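Local coordinates for protein integral membrane indolylacetylinositol arabinosyltransferase EmbC (Mycolicibacterium smegmatis, PDB 7BVE) that probably polymerises arabinose into the arabinan of the mycobacterial cell wall as a membrane-embedded arabinosyltransferase, and binds the drug ethambutol, at residues T616-A621 / F647-L652; F620-G625 / W636-P641. All coordinates share one frame; numbering follows the deposited sequence.

Contact 1 (T616-A621 / F647-L652); sequences TALSFA and FTTMLL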
# COMPACT_ATOMS: atom_id res chain seq x y z
N THR A 616 -8.62 -13.70 -15.50
CA THR A 616 -7.54 -14.68 -15.55
C THR A 616 -6.22 -14.01 -15.95
O THR A 616 -5.16 -14.40 -15.46
CB THR A 616 -7.91 -15.79 -16.52
OG1 THR A 616 -9.19 -16.31 -16.15
CG2 THR A 616 -6.93 -16.93 -16.44
N ALA A 617 -6.28 -12.99 -16.81
CA ALA A 617 -5.10 -12.19 -17.12
C ALA A 617 -4.61 -11.42 -15.91
O ALA A 617 -3.41 -11.27 -15.69
CB ALA A 617 -5.41 -11.21 -18.25
N LEU A 618 -5.55 -10.90 -15.11
CA LEU A 618 -5.17 -10.12 -13.94
C LEU A 618 -4.59 -11.00 -12.83
O LEU A 618 -3.82 -10.52 -12.00
CB LEU A 618 -6.38 -9.33 -13.44
CG LEU A 618 -6.23 -8.33 -12.31
CD1 LEU A 618 -5.26 -7.25 -12.70
CD2 LEU A 618 -7.58 -7.73 -12.01
N SER A 619 -4.93 -12.29 -12.82
CA SER A 619 -4.38 -13.20 -11.81
C SER A 619 -2.90 -13.49 -12.01
O SER A 619 -2.17 -13.60 -11.03
CB SER A 619 -5.15 -14.51 -11.83
OG SER A 619 -6.52 -14.26 -11.55
N PHE A 620 -2.43 -13.62 -13.25
CA PHE A 620 -1.06 -14.03 -13.56
C PHE A 620 -0.06 -12.89 -13.52
O PHE A 620 1.06 -13.05 -14.01
CB PHE A 620 -0.98 -14.69 -14.93
CG PHE A 620 -1.37 -16.12 -14.92
CD1 PHE A 620 -0.46 -17.08 -14.52
CD2 PHE A 620 -2.62 -16.53 -15.33
CE1 PHE A 620 -0.79 -18.40 -14.51
CE2 PHE A 620 -2.95 -17.86 -15.32
CZ PHE A 620 -2.03 -18.80 -14.91
N ALA A 621 -0.40 -11.75 -12.93
CA ALA A 621 0.48 -10.59 -12.89
C ALA A 621 1.28 -10.55 -11.60
O ALA A 621 1.55 -9.48 -11.07
CB ALA A 621 -0.31 -9.31 -13.07
N PHE A 647 2.25 -14.54 -19.52
CA PHE A 647 0.92 -15.11 -19.67
C PHE A 647 -0.14 -14.02 -19.61
O PHE A 647 -1.21 -14.15 -20.22
CB PHE A 647 0.66 -16.15 -18.59
CG PHE A 647 1.45 -17.42 -18.74
CD1 PHE A 647 2.12 -17.72 -19.92
CD2 PHE A 647 1.50 -18.34 -17.71
CE1 PHE A 647 2.83 -18.88 -20.04
CE2 PHE A 647 2.21 -19.50 -17.84
CZ PHE A 647 2.87 -19.77 -19.00
N THR A 648 0.16 -12.92 -18.91
CA THR A 648 -0.83 -11.87 -18.72
C THR A 648 -1.07 -11.07 -20.00
O THR A 648 -2.21 -10.69 -20.29
CB THR A 648 -0.41 -11.00 -17.54
OG1 THR A 648 -1.35 -9.94 -17.34
CG2 THR A 648 0.98 -10.43 -17.70
N THR A 649 -0.04 -10.90 -20.83
CA THR A 649 -0.22 -10.18 -22.09
C THR A 649 -0.94 -11.04 -23.12
O THR A 649 -1.75 -10.53 -23.90
CB THR A 649 1.12 -9.71 -22.63
OG1 THR A 649 1.90 -10.84 -22.98
CG2 THR A 649 1.85 -8.90 -21.58
N MET A 650 -0.66 -12.34 -23.12
CA MET A 650 -1.36 -13.26 -24.01
C MET A 650 -2.84 -13.35 -23.66
O MET A 650 -3.70 -13.33 -24.55
CB MET A 650 -0.71 -14.64 -23.93
CG MET A 650 0.73 -14.69 -24.39
SD MET A 650 1.43 -16.32 -24.08
CE MET A 650 3.13 -16.07 -24.56
N LEU A 651 -3.15 -13.43 -22.36
CA LEU A 651 -4.55 -13.50 -21.96
C LEU A 651 -5.26 -12.16 -22.16
O LEU A 651 -6.46 -12.15 -22.47
CB LEU A 651 -4.64 -13.97 -20.52
CG LEU A 651 -4.29 -15.43 -20.26
CD1 LEU A 651 -4.10 -15.67 -18.79
CD2 LEU A 651 -5.39 -16.33 -20.78
N LEU A 652 -4.55 -11.04 -22.05
CA LEU A 652 -5.15 -9.74 -22.36
C LEU A 652 -5.45 -9.62 -23.85
O LEU A 652 -6.50 -9.07 -24.23
CB LEU A 652 -4.24 -8.61 -21.91
CG LEU A 652 -4.79 -7.20 -22.05
CD1 LEU A 652 -5.94 -6.99 -21.11
CD2 LEU A 652 -3.71 -6.18 -21.81
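Ala617 and Phe620 meet Thr648, Leu651 and Phe647 where two successive helices of the membrane domain, 602-619 and 647-668, run in roughly opposite directions side by side. The polar link is a hydrogen bond from Thr648 OG1 to Ala617 O, 3.0 Å long. The hydroxyl comes in from above the carbonyl plane, 42° out of it. With OG1 anti to the backbone N (chi1 179°), it points across to helix 602-619. Ala617 CB lies against Leu651 CB at 3.7 Å, so the backbones come close here. Toward the loop end of helix 602-619, Phe647 turns a ring edge to the face of Phe620. The centroids are 5.7 Å apart and the planes stand at 84°, a T-shaped stack. Phe647 CD2 is the leading atom, 3.9 Å from Phe620 CE1. Leu651 CD1 reaches Phe620 CD2 obliquely and also touches Thr616 CG2. Trp498 of the second subunit packs on Ala617 and Thr648. Ala617 O belongs to the last helical turn, and Ala621 N stands 4.1 Å from it. The threonine hydroxyl thus serves a carbonyl for which the regular i to i+4 bond is not made, within an otherwise apolar interface.

Contact 2 (F620-G625 / W636-P641); sequences FATVNG and WSNSFP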
# COMPACT_ATOMS: atom_id res chain seq x y z
N PHE A 620 -2.43 -13.62 -13.25
CA PHE A 620 -1.06 -14.03 -13.56
C PHE A 620 -0.06 -12.89 -13.52
O PHE A 620 1.06 -13.05 -14.01
CB PHE A 620 -0.98 -14.69 -14.93
CG PHE A 620 -1.37 -16.12 -14.92
CD1 PHE A 620 -0.46 -17.08 -14.52
CD2 PHE A 620 -2.62 -16.53 -15.33
CE1 PHE A 620 -0.79 -18.40 -14.51
CE2 PHE A 620 -2.95 -17.86 -15.32
CZ PHE A 620 -2.03 -18.80 -14.91
N ALA A 621 -0.40 -11.75 -12.93
CA ALA A 621 0.48 -10.59 -12.89
C ALA A 621 1.28 -10.55 -11.60
O ALA A 621 1.55 -9.48 -11.07
CB ALA A 621 -0.31 -9.31 -13.07
N THR A 622 1.66 -11.71 -11.08
CA THR A 622 2.36 -11.83 -9.82
C THR A 622 3.24 -13.07 -9.87
O THR A 622 3.45 -13.64 -10.94
CB THR A 622 1.36 -11.85 -8.67
OG1 THR A 622 2.05 -11.96 -7.42
CG2 THR A 622 0.39 -12.99 -8.83
N VAL A 623 3.75 -13.49 -8.72
CA VAL A 623 4.67 -14.62 -8.63
C VAL A 623 3.91 -15.87 -8.23
O VAL A 623 2.79 -15.82 -7.72
CB VAL A 623 5.81 -14.32 -7.64
CG1 VAL A 623 6.66 -13.21 -8.16
CG2 VAL A 623 5.24 -13.95 -6.31
N ASN A 624 4.54 -17.02 -8.45
CA ASN A 624 4.01 -18.31 -8.00
C ASN A 624 4.56 -18.65 -6.62
O ASN A 624 5.14 -19.70 -6.39
CB ASN A 624 4.37 -19.39 -9.00
CG ASN A 624 3.63 -20.68 -8.77
OD1 ASN A 624 2.50 -20.67 -8.30
ND2 ASN A 624 4.28 -21.80 -9.04
N GLY A 625 4.38 -17.73 -5.67
CA GLY A 625 5.04 -17.81 -4.39
C GLY A 625 4.19 -18.50 -3.34
O GLY A 625 2.99 -18.26 -3.25
N TRP A 636 8.76 -20.53 -11.25
CA TRP A 636 8.35 -19.13 -11.24
C TRP A 636 7.99 -18.62 -9.86
O TRP A 636 7.11 -17.78 -9.70
CB TRP A 636 7.19 -18.84 -12.20
CG TRP A 636 7.48 -19.13 -13.62
CD1 TRP A 636 8.41 -18.53 -14.40
CD2 TRP A 636 6.71 -19.96 -14.49
NE1 TRP A 636 8.34 -19.01 -15.68
CE2 TRP A 636 7.30 -19.89 -15.76
CE3 TRP A 636 5.61 -20.80 -14.31
CZ2 TRP A 636 6.82 -20.61 -16.84
CZ3 TRP A 636 5.15 -21.52 -15.38
CH2 TRP A 636 5.74 -21.42 -16.63
N SER A 637 8.70 -19.09 -8.84
CA SER A 637 8.40 -18.72 -7.47
C SER A 637 8.93 -17.35 -7.09
O SER A 637 8.65 -16.88 -5.98
CB SER A 637 8.95 -19.78 -6.53
OG SER A 637 10.36 -19.86 -6.62
N ASN A 638 9.68 -16.70 -7.97
CA ASN A 638 10.24 -15.38 -7.69
C ASN A 638 10.11 -14.44 -8.88
O ASN A 638 10.69 -13.35 -8.85
CB ASN A 638 11.71 -15.50 -7.30
CG ASN A 638 11.90 -16.11 -5.93
OD1 ASN A 638 11.19 -15.77 -4.99
ND2 ASN A 638 12.87 -17.00 -5.81
N SER A 639 9.38 -14.82 -9.93
CA SER A 639 9.25 -14.01 -11.13
C SER A 639 7.87 -14.27 -11.72
O SER A 639 7.14 -15.15 -11.27
CB SER A 639 10.36 -14.33 -12.12
OG SER A 639 10.29 -15.67 -12.55
N PHE A 640 7.52 -13.48 -12.73
CA PHE A 640 6.21 -13.65 -13.35
C PHE A 640 6.23 -14.87 -14.26
O PHE A 640 7.25 -15.15 -14.88
CB PHE A 640 5.79 -12.43 -14.18
CG PHE A 640 5.45 -11.18 -13.39
CD1 PHE A 640 5.59 -11.12 -12.02
CD2 PHE A 640 4.88 -10.11 -14.04
CE1 PHE A 640 5.26 -9.97 -11.33
CE2 PHE A 640 4.54 -8.97 -13.36
CZ PHE A 640 4.73 -8.90 -12.00
N PRO A 641 5.12 -15.60 -14.36
CA PRO A 641 5.07 -16.73 -15.30
C PRO A 641 5.11 -16.25 -16.74
O PRO A 641 4.36 -15.36 -17.14
CB PRO A 641 3.73 -17.39 -14.97
CG PRO A 641 3.47 -17.02 -13.58
CD PRO A 641 3.99 -15.63 -13.43
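Asn624 N donates a hydrogen bond to Trp636 O, 3.0 Å long with an angle of 156° at the hydrogen. The donor is tilted 26° from the carbonyl plane. Close by, Ser637 CA makes a C-H...O contact with Asn624 O at 3.6 Å. Phe640 lays one ring face over the peptide between Ala621 and Thr622. Ala621 C lies 3.8 Å above the ring plane, offset toward the rim. The ring face rests on this peptide with Phe640 CZ 3.4 Å from Ala621 O. Val623 CG1, anti to its own carbonyl carbon (chi1 -66°), is the branch that meets the opposing main chain, 3.6 Å from Ser639 N. Pro641 CG touches the edge of the Phe620 ring, near its plane, 4.0 Å from CD1.

In the next shell, Asn624 ND2 bonds to Pro635 O, tying this side chain to the residue just before Trp636. Thr622 OG1 bonds to Gly515 O and links the first limb of the loop to the chain just before helix 517-539. Trp636 has left-handed backbone angles. Its ring turns away from 620-625 and carries Pro641 CA over one face. Phe699 of helix 688-710 touches both Asn624 and Trp636.

The two segments run antiparallel, yet neither is a regular strand. They are the two limbs of a long irregular loop between successive membrane helices, held together by one backbone bond, side-chain packing and the packing of a ring face on a peptide.

How the contacts relate
Contacts 1 and 2 are neighbours at one end of a helix pair, their centres about 11 Å apart. They share Phe620 and Ala621, where helix 602-619 gives way to the loop. Phe620 joins them directly, since its side chain touches the far segment of both. The far segments also meet: Phe647 N lies 3.3 Å from Pro641 O, a probable hydrogen bond, and Phe647 CZ packs on Trp636 CH2 at 4.1 Å. The returning limb is thus held against the first residue of helix 647-668, with five residues between Pro641 and that helix. Phe499 of the second subunit packs on the shared Ala621. None of the residues in either contact belongs to the ethambutol pocket or the phosphopantetheine pocket.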